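Side-chain contact in putative alpha-galactosidase (PDB 4NZJ), which probably hydrolyses terminal, non-reducing alpha-D-galactose residues from alpha-D-galactosides, as a glycoside hydrolase of family 27: residues Gln343-Ser346 / His347-Trp351. Sequence-based numbering, arbitrary orientation.
Sequences QYKS and HFSLW
With chi1 at -59°, Ser349 sets its hydroxyl beside its own backbone N and turns it back along helix 341-353 to the carbonyl of Lys345, one turn earlier. Lys345, with CG anti to its own N (chi1 174°) and a bend at chi2 (66°), lies alongside, CE 3.9 Å from Ser349 OG. Lys345 O thus accepts two bonds, from Ser349 OG at 2.8 Å and from Ser349 N at 2.9 Å. The two donors approach from opposite faces of the carbonyl plane, and the hydroxyl stands well above it rather than on a lone pair. Serine suits this position because its short side chain can satisfy its polar end within the helix, where Leu380 of helix 378-384 packs against it. Next to it, Leu350 lays CG 3.4 Å from Ser346 O and turns its aliphatic bulk to Leu300 of helix 296-303, while Ser346 OG bonds to Tyr466 O. His347, which also meets helix 296-303 (through Ile296), directs CE1 over the centre of one face of the Trp351 ring, 3.3 Å above its plane; histidine suits because NE2 can meanwhile accept the backbone N-H of Val322. This largely buried part of helix 341-353 belongs to the TIM-barrel domain and precedes its strand 358-360. By sharing Lys345 O with its own backbone N-H, the Ser349 hydroxyl finds an acceptor inside the helix without displacing the helical bond, beside Leu380 and the aliphatic part of Lys345.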
loop_
_atom_site.group_PDB
_atom_site.type_symbol
_atom_site.label_atom_id
_atom_site.label_comp_id
_atom_site.label_asym_id
_atom_site.label_seq_id
_atom_site.Cartn_x
_atom_site.Cartn_y
_atom_site.Cartn_z
ATOM N N GLN A 343 -1.998 17.625 -9.098
ATOM C CA GLN A 343 -0.764 17.179 -8.448
ATOM C C GLN A 343 -1.011 15.941 -7.590
ATOM O O GLN A 343 -0.258 14.980 -7.646
ATOM C CB GLN A 343 -0.163 18.306 -7.619
ATOM C CG GLN A 343 0.550 19.333 -8.471
ATOM C CD GLN A 343 0.960 20.565 -7.709
ATOM O OE1 GLN A 343 0.454 20.841 -6.623
ATOM N NE2 GLN A 343 1.864 21.342 -8.296
ATOM N N TYR A 344 -2.085 15.959 -6.809
ATOM C CA TYR A 344 -2.470 14.781 -6.040
ATOM C C TYR A 344 -2.747 13.553 -6.921
ATOM O O TYR A 344 -2.366 12.446 -6.578
ATOM C CB TYR A 344 -3.692 15.069 -5.169
ATOM C CG TYR A 344 -3.421 15.937 -3.960
ATOM C CD1 TYR A 344 -2.293 15.741 -3.159
ATOM C CD2 TYR A 344 -4.320 16.931 -3.592
ATOM C CE1 TYR A 344 -2.068 16.527 -2.038
ATOM C CE2 TYR A 344 -4.100 17.720 -2.475
ATOM C CZ TYR A 344 -2.976 17.513 -1.701
ATOM O OH TYR A 344 -2.766 18.308 -0.598
ATOM N N LYS A 345 -3.410 13.759 -8.052
ATOM C CA LYS A 345 -3.683 12.668 -8.988
ATOM C C LYS A 345 -2.382 12.070 -9.537
ATOM O O LYS A 345 -2.240 10.851 -9.630
ATOM C CB LYS A 345 -4.588 13.158 -10.125
ATOM C CG LYS A 345 -4.842 12.159 -11.246
ATOM C CD LYS A 345 -5.641 10.951 -10.798
ATOM C CE LYS A 345 -5.819 9.942 -11.929
ATOM N NZ LYS A 345 -6.537 10.506 -13.101
ATOM N N SER A 346 -1.428 12.920 -9.900
ATOM C CA SER A 346 -0.149 12.422 -10.418
ATOM C C SER A 346 0.650 11.682 -9.341
ATOM O O SER A 346 1.277 10.664 -9.607
ATOM C CB SER A 346 0.672 13.572 -10.996
ATOM O OG SER A 346 0.016 14.103 -12.128
ATOM N N HIS A 347 0.633 12.221 -8.131
ATOM C CA HIS A 347 1.230 11.586 -6.955
ATOM C C HIS A 347 0.675 10.171 -6.771
ATOM O O HIS A 347 1.431 9.213 -6.653
ATOM C CB HIS A 347 0.976 12.503 -5.752
ATOM C CG HIS A 347 1.175 11.881 -4.405
ATOM N ND1 HIS A 347 2.295 11.154 -4.057
ATOM C CD2 HIS A 347 0.418 11.957 -3.285
ATOM C CE1 HIS A 347 2.196 10.773 -2.797
ATOM N NE2 HIS A 347 1.075 11.258 -2.304
ATOM N N PHE A 348 -0.647 10.027 -6.819
ATOM C CA PHE A 348 -1.250 8.703 -6.711
ATOM C C PHE A 348 -0.844 7.792 -7.884
ATOM O O PHE A 348 -0.462 6.634 -7.682
ATOM C CB PHE A 348 -2.775 8.807 -6.608
ATOM C CG PHE A 348 -3.444 7.493 -6.331
ATOM C CD1 PHE A 348 -3.405 6.934 -5.061
ATOM C CD2 PHE A 348 -4.081 6.792 -7.347
ATOM C CE1 PHE A 348 -4.003 5.711 -4.803
ATOM C CE2 PHE A 348 -4.693 5.576 -7.087
ATOM C CZ PHE A 348 -4.648 5.034 -5.820
ATOM N N SER A 349 -0.925 8.331 -9.100
ATOM C CA SER A 349 -0.593 7.590 -10.324
ATOM C C SER A 349 0.815 7.024 -10.294
ATOM O O SER A 349 1.036 5.878 -10.675
ATOM C CB SER A 349 -0.748 8.487 -11.550
ATOM O OG SER A 349 -2.071 8.975 -11.642
ATOM N N LEU A 350 1.770 7.829 -9.843
ATOM C CA LEU A 350 3.164 7.404 -9.842
ATOM C C LEU A 350 3.454 6.420 -8.710
ATOM O O LEU A 350 4.212 5.480 -8.897
ATOM C CB LEU A 350 4.091 8.623 -9.809
ATOM C CG LEU A 350 4.061 9.407 -11.139
ATOM C CD1 LEU A 350 4.734 10.763 -10.999
ATOM C CD2 LEU A 350 4.687 8.597 -12.276
ATOM N N TRP A 351 2.839 6.618 -7.547
ATOM C CA TRP A 351 2.908 5.608 -6.479
ATOM C C TRP A 351 2.360 4.265 -7.006
ATOM O O TRP A 351 2.897 3.197 -6.704
ATOM C CB TRP A 351 2.126 6.067 -5.245
ATOM C CG TRP A 351 2.934 6.766 -4.157
ATOM C CD1 TRP A 351 2.938 6.443 -2.834
ATOM C CD2 TRP A 351 3.828 7.887 -4.296
ATOM N NE1 TRP A 351 3.753 7.293 -2.135
ATOM C CE2 TRP A 351 4.325 8.182 -3.004
ATOM C CE3 TRP A 351 4.257 8.673 -5.377
ATOM C CZ2 TRP A 351 5.239 9.221 -2.765
ATOM C CZ3 TRP A 351 5.159 9.714 -5.134
ATOM C CH2 TRP A 351 5.642 9.971 -3.837
#